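WA352 (Oryza sativa subsp. indica, PDB 5ZT3) probably causes cytoplasmic male sterility in rice as a mitochondrial protein; this largely helical piece contains its DUF8018 region. Local coordinates at residues D21-V29 with D77-A85. Residues are numbered along the deposited sequence; the frame is centred on the assembly and turned at random.
Sequences DEIIGGDSV and DWMGWGARA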
loop_
_atom_site.group_PDB
_atom_site.type_symbol
_atom_site.label_atom_id
_atom_site.label_comp_id
_atom_site.label_asym_id
_atom_site.label_seq_id
_atom_site.Cartn_x
_atom_site.Cartn_y
_atom_site.Cartn_z
ATOM N N ASP A 21 9.687 3.734 10.236
ATOM C CA ASP A 21 10.641 2.868 9.561
ATOM C C ASP A 21 10.259 1.392 9.605
ATOM O O ASP A 21 11.014 0.557 9.101
ATOM C CB ASP A 21 12.061 3.081 10.110
ATOM C CG ASP A 21 12.140 2.920 11.613
ATOM O OD1 ASP A 21 11.099 3.040 12.295
ATOM O OD2 ASP A 21 13.259 2.671 12.119
ATOM N N GLU A 22 9.107 1.052 10.175
ATOM C CA GLU A 22 8.699 -0.348 10.223
ATOM C C GLU A 22 8.219 -0.802 8.851
ATOM O O GLU A 22 7.383 -0.145 8.220
ATOM C CB GLU A 22 7.587 -0.550 11.247
ATOM C CG GLU A 22 7.121 -1.995 11.312
ATOM C CD GLU A 22 6.126 -2.261 12.422
ATOM O OE1 GLU A 22 5.853 -1.340 13.218
ATOM O OE2 GLU A 22 5.606 -3.401 12.496
ATOM N N ILE A 23 8.733 -1.941 8.393
ATOM C CA ILE A 23 8.437 -2.454 7.062
ATOM C C ILE A 23 7.349 -3.513 7.158
ATOM O O ILE A 23 7.493 -4.498 7.896
ATOM C CB ILE A 23 9.697 -3.012 6.379
ATOM C CG1 ILE A 23 10.726 -1.893 6.186
ATOM C CG2 ILE A 23 9.334 -3.650 5.047
ATOM C CD1 ILE A 23 12.014 -2.345 5.519
ATOM N N ILE A 24 6.264 -3.316 6.410
ATOM C CA ILE A 24 5.191 -4.293 6.267
ATOM C C ILE A 24 4.866 -4.403 4.785
ATOM O O ILE A 24 4.657 -3.384 4.119
ATOM C CB ILE A 24 3.935 -3.873 7.055
ATOM C CG1 ILE A 24 4.257 -3.725 8.545
ATOM C CG2 ILE A 24 2.798 -4.864 6.822
ATOM C CD1 ILE A 24 3.138 -3.122 9.356
ATOM N N GLY A 25 4.817 -5.630 4.264
ATOM C CA GLY A 25 4.535 -5.800 2.852
ATOM C C GLY A 25 5.581 -5.228 1.929
ATOM O O GLY A 25 5.324 -5.058 0.735
ATOM N N GLY A 26 6.770 -4.923 2.445
ATOM C CA GLY A 26 7.811 -4.332 1.641
ATOM C C GLY A 26 7.809 -2.822 1.594
ATOM O O GLY A 26 8.624 -2.246 0.866
ATOM N N ASP A 27 6.924 -2.160 2.339
ATOM C CA ASP A 27 6.905 -0.706 2.416
ATOM C C ASP A 27 6.982 -0.258 3.866
ATOM O O ASP A 27 6.716 -1.020 4.797
ATOM C CB ASP A 27 5.624 -0.105 1.815
ATOM C CG ASP A 27 5.753 0.197 0.341
ATOM O OD1 ASP A 27 6.837 -0.042 -0.230
ATOM O OD2 ASP A 27 4.776 0.696 -0.249
ATOM N N SER A 28 7.348 1.008 4.038
ATOM C CA SER A 28 7.251 1.696 5.314
ATOM C C SER A 28 6.687 3.080 5.037
ATOM O O SER A 28 6.600 3.511 3.884
ATOM C CB SER A 28 8.634 1.831 5.954
ATOM O OG SER A 28 9.483 2.592 5.104
ATOM N N VAL A 29 6.303 3.792 6.099
ATOM C CA VAL A 29 5.938 5.198 5.930
ATOM C C VAL A 29 7.047 5.946 5.200
ATOM O O VAL A 29 6.792 6.715 4.258
ATOM C CB VAL A 29 5.621 5.840 7.294
ATOM C CG1 VAL A 29 5.398 7.348 7.134
ATOM C CG2 VAL A 29 4.401 5.181 7.927
ATOM N N ASP A 77 2.736 -13.934 -1.175
ATOM C CA ASP A 77 3.658 -13.390 -0.177
ATOM C C ASP A 77 3.244 -11.953 0.154
ATOM O O ASP A 77 3.901 -10.973 -0.197
ATOM C CB ASP A 77 5.102 -13.492 -0.643
ATOM C CG ASP A 77 6.092 -13.239 0.483
ATOM O OD1 ASP A 77 5.657 -12.841 1.593
ATOM O OD2 ASP A 77 7.305 -13.420 0.256
ATOM N N TRP A 78 2.120 -11.862 0.864
ATOM C CA TRP A 78 1.518 -10.574 1.195
ATOM C C TRP A 78 2.347 -9.811 2.226
ATOM O O TRP A 78 2.652 -8.622 2.040
ATOM C CB TRP A 78 0.055 -10.785 1.612
ATOM C CG TRP A 78 -0.747 -10.970 0.382
ATOM C CD1 TRP A 78 -1.192 -12.143 -0.167
ATOM C CD2 TRP A 78 -1.105 -9.935 -0.522
ATOM N NE1 TRP A 78 -1.828 -11.883 -1.361
ATOM C CE2 TRP A 78 -1.787 -10.535 -1.598
ATOM C CE3 TRP A 78 -0.937 -8.547 -0.515
ATOM C CZ2 TRP A 78 -2.280 -9.789 -2.667
ATOM C CZ3 TRP A 78 -1.421 -7.813 -1.576
ATOM C CH2 TRP A 78 -2.085 -8.431 -2.638
ATOM N N MET A 79 2.768 -10.480 3.301
ATOM C CA MET A 79 3.555 -9.785 4.313
ATOM C C MET A 79 4.941 -9.398 3.810
ATOM O O MET A 79 5.533 -8.453 4.343
ATOM C CB MET A 79 3.639 -10.607 5.602
ATOM C CG MET A 79 2.289 -10.807 6.286
ATOM S SD MET A 79 1.422 -9.251 6.617
ATOM C CE MET A 79 2.455 -8.524 7.872
ATOM N N GLY A 80 5.469 -10.081 2.799
ATOM C CA GLY A 80 6.777 -9.727 2.286
ATOM C C GLY A 80 6.753 -8.742 1.132
ATOM O O GLY A 80 7.605 -7.851 1.065
ATOM N N TRP A 81 5.776 -8.875 0.234
ATOM C CA TRP A 81 5.778 -8.137 -1.023
ATOM C C TRP A 81 4.426 -7.517 -1.356
ATOM O O TRP A 81 4.266 -6.977 -2.463
ATOM C CB TRP A 81 6.218 -9.064 -2.167
ATOM C CG TRP A 81 7.624 -9.547 -2.047
ATOM C CD1 TRP A 81 8.039 -10.764 -1.598
ATOM C CD2 TRP A 81 8.803 -8.817 -2.386
ATOM N NE1 TRP A 81 9.412 -10.837 -1.637
ATOM C CE2 TRP A 81 9.902 -9.653 -2.119
ATOM C CE3 TRP A 81 9.035 -7.537 -2.896
ATOM C CZ2 TRP A 81 11.219 -9.251 -2.342
ATOM C CZ3 TRP A 81 10.345 -7.138 -3.115
ATOM C CH2 TRP A 81 11.417 -7.994 -2.838
ATOM N N GLY A 82 3.470 -7.540 -0.427
ATOM C CA GLY A 82 2.128 -7.089 -0.739
ATOM C C GLY A 82 2.036 -5.636 -1.163
ATOM O O GLY A 82 1.167 -5.281 -1.964
ATOM N N ALA A 83 2.901 -4.770 -0.631
ATOM C CA ALA A 83 2.779 -3.364 -0.999
ATOM C C ALA A 83 2.978 -3.163 -2.492
ATOM O O ALA A 83 2.341 -2.285 -3.085
ATOM C CB ALA A 83 3.729 -2.499 -0.176
ATOM N N ARG A 84 3.841 -3.968 -3.124
ATOM C CA ARG A 84 4.052 -3.834 -4.564
ATOM C C ARG A 84 2.786 -4.134 -5.347
ATOM O O ARG A 84 2.557 -3.536 -6.409
ATOM C CB ARG A 84 5.206 -4.730 -5.029
ATOM C CG ARG A 84 6.572 -4.399 -4.410
ATOM C CD ARG A 84 7.203 -3.100 -4.941
ATOM N NE ARG A 84 6.417 -1.915 -4.603
ATOM C CZ ARG A 84 6.395 -1.333 -3.406
ATOM N NH1 ARG A 84 7.127 -1.814 -2.409
ATOM N NH2 ARG A 84 5.624 -0.276 -3.201
ATOM N N ALA A 85 1.935 -5.017 -4.832
ATOM C CA ALA A 85 0.689 -5.323 -5.513
ATOM C C ALA A 85 -0.310 -4.178 -5.430
ATOM O O ALA A 85 -1.326 -4.219 -6.130
ATOM C CB ALA A 85 0.080 -6.613 -4.955
HETATM O O HOH W 1 7.952 -6.708 4.578
#
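Asp27 and Arg84 form the salt bridge between loop 21-29 and segment 77-85. Arg84 NH2 meets Asp27 OD2 at 3.2 Å from the syn side, somewhat out of the carboxylate plane, while Arg84 NH1 points to Asp27 OD1 at 2.8 Å, a bond made less certain by the position of OD1. The two side chains run nearly perpendicular, and their flat groups are turned 43° apart, so the pairing is skewed rather than coplanar. Bends at chi2 (-72°) and chi3 (64°) bring the end of the Arg84 chain to the loop, where Gly26 O also lies at the guanidinium edge. Lys62 and Arg35 are further salt-bridge partners of the same carboxylate, and Asp87 pairs with Arg84 NE. With an alanine in place of Asp27, Lys62 and Arg35 would probably lose their partner here and Arg84 one of its two carboxylates, leaving the guanidinium freer to turn away from the loop. Beside this pair the backbones are joined directly: Ala83 N donates to Gly25 O (2.8 Å), and Gly25 N donates to Met79 O (2.9 Å). Water 1 accepts from Gly26 N and donates to Met79 O, giving that carbonyl a second donor. The fit is close at Gly25, whose CA lies 3.5 Å from Trp78 O; a CB there would press on Ala83 N. Ala83 CB packs against the Asp27 side chain, 3.4 Å from Asp27 OD2. At the other margin Met79 CE reaches Ile24 CG2 (3.8 Å), the two chains side by side, and Ile24 also touches Val63 of helix 45-72. The loop carries a type I' beta turn from Ile24 to Asp27, its two glycines at positive phi, docked by backbone bonds onto short helix 78-81 and the residues after it, whose backbone angles stay helical, within this predominantly helical domain.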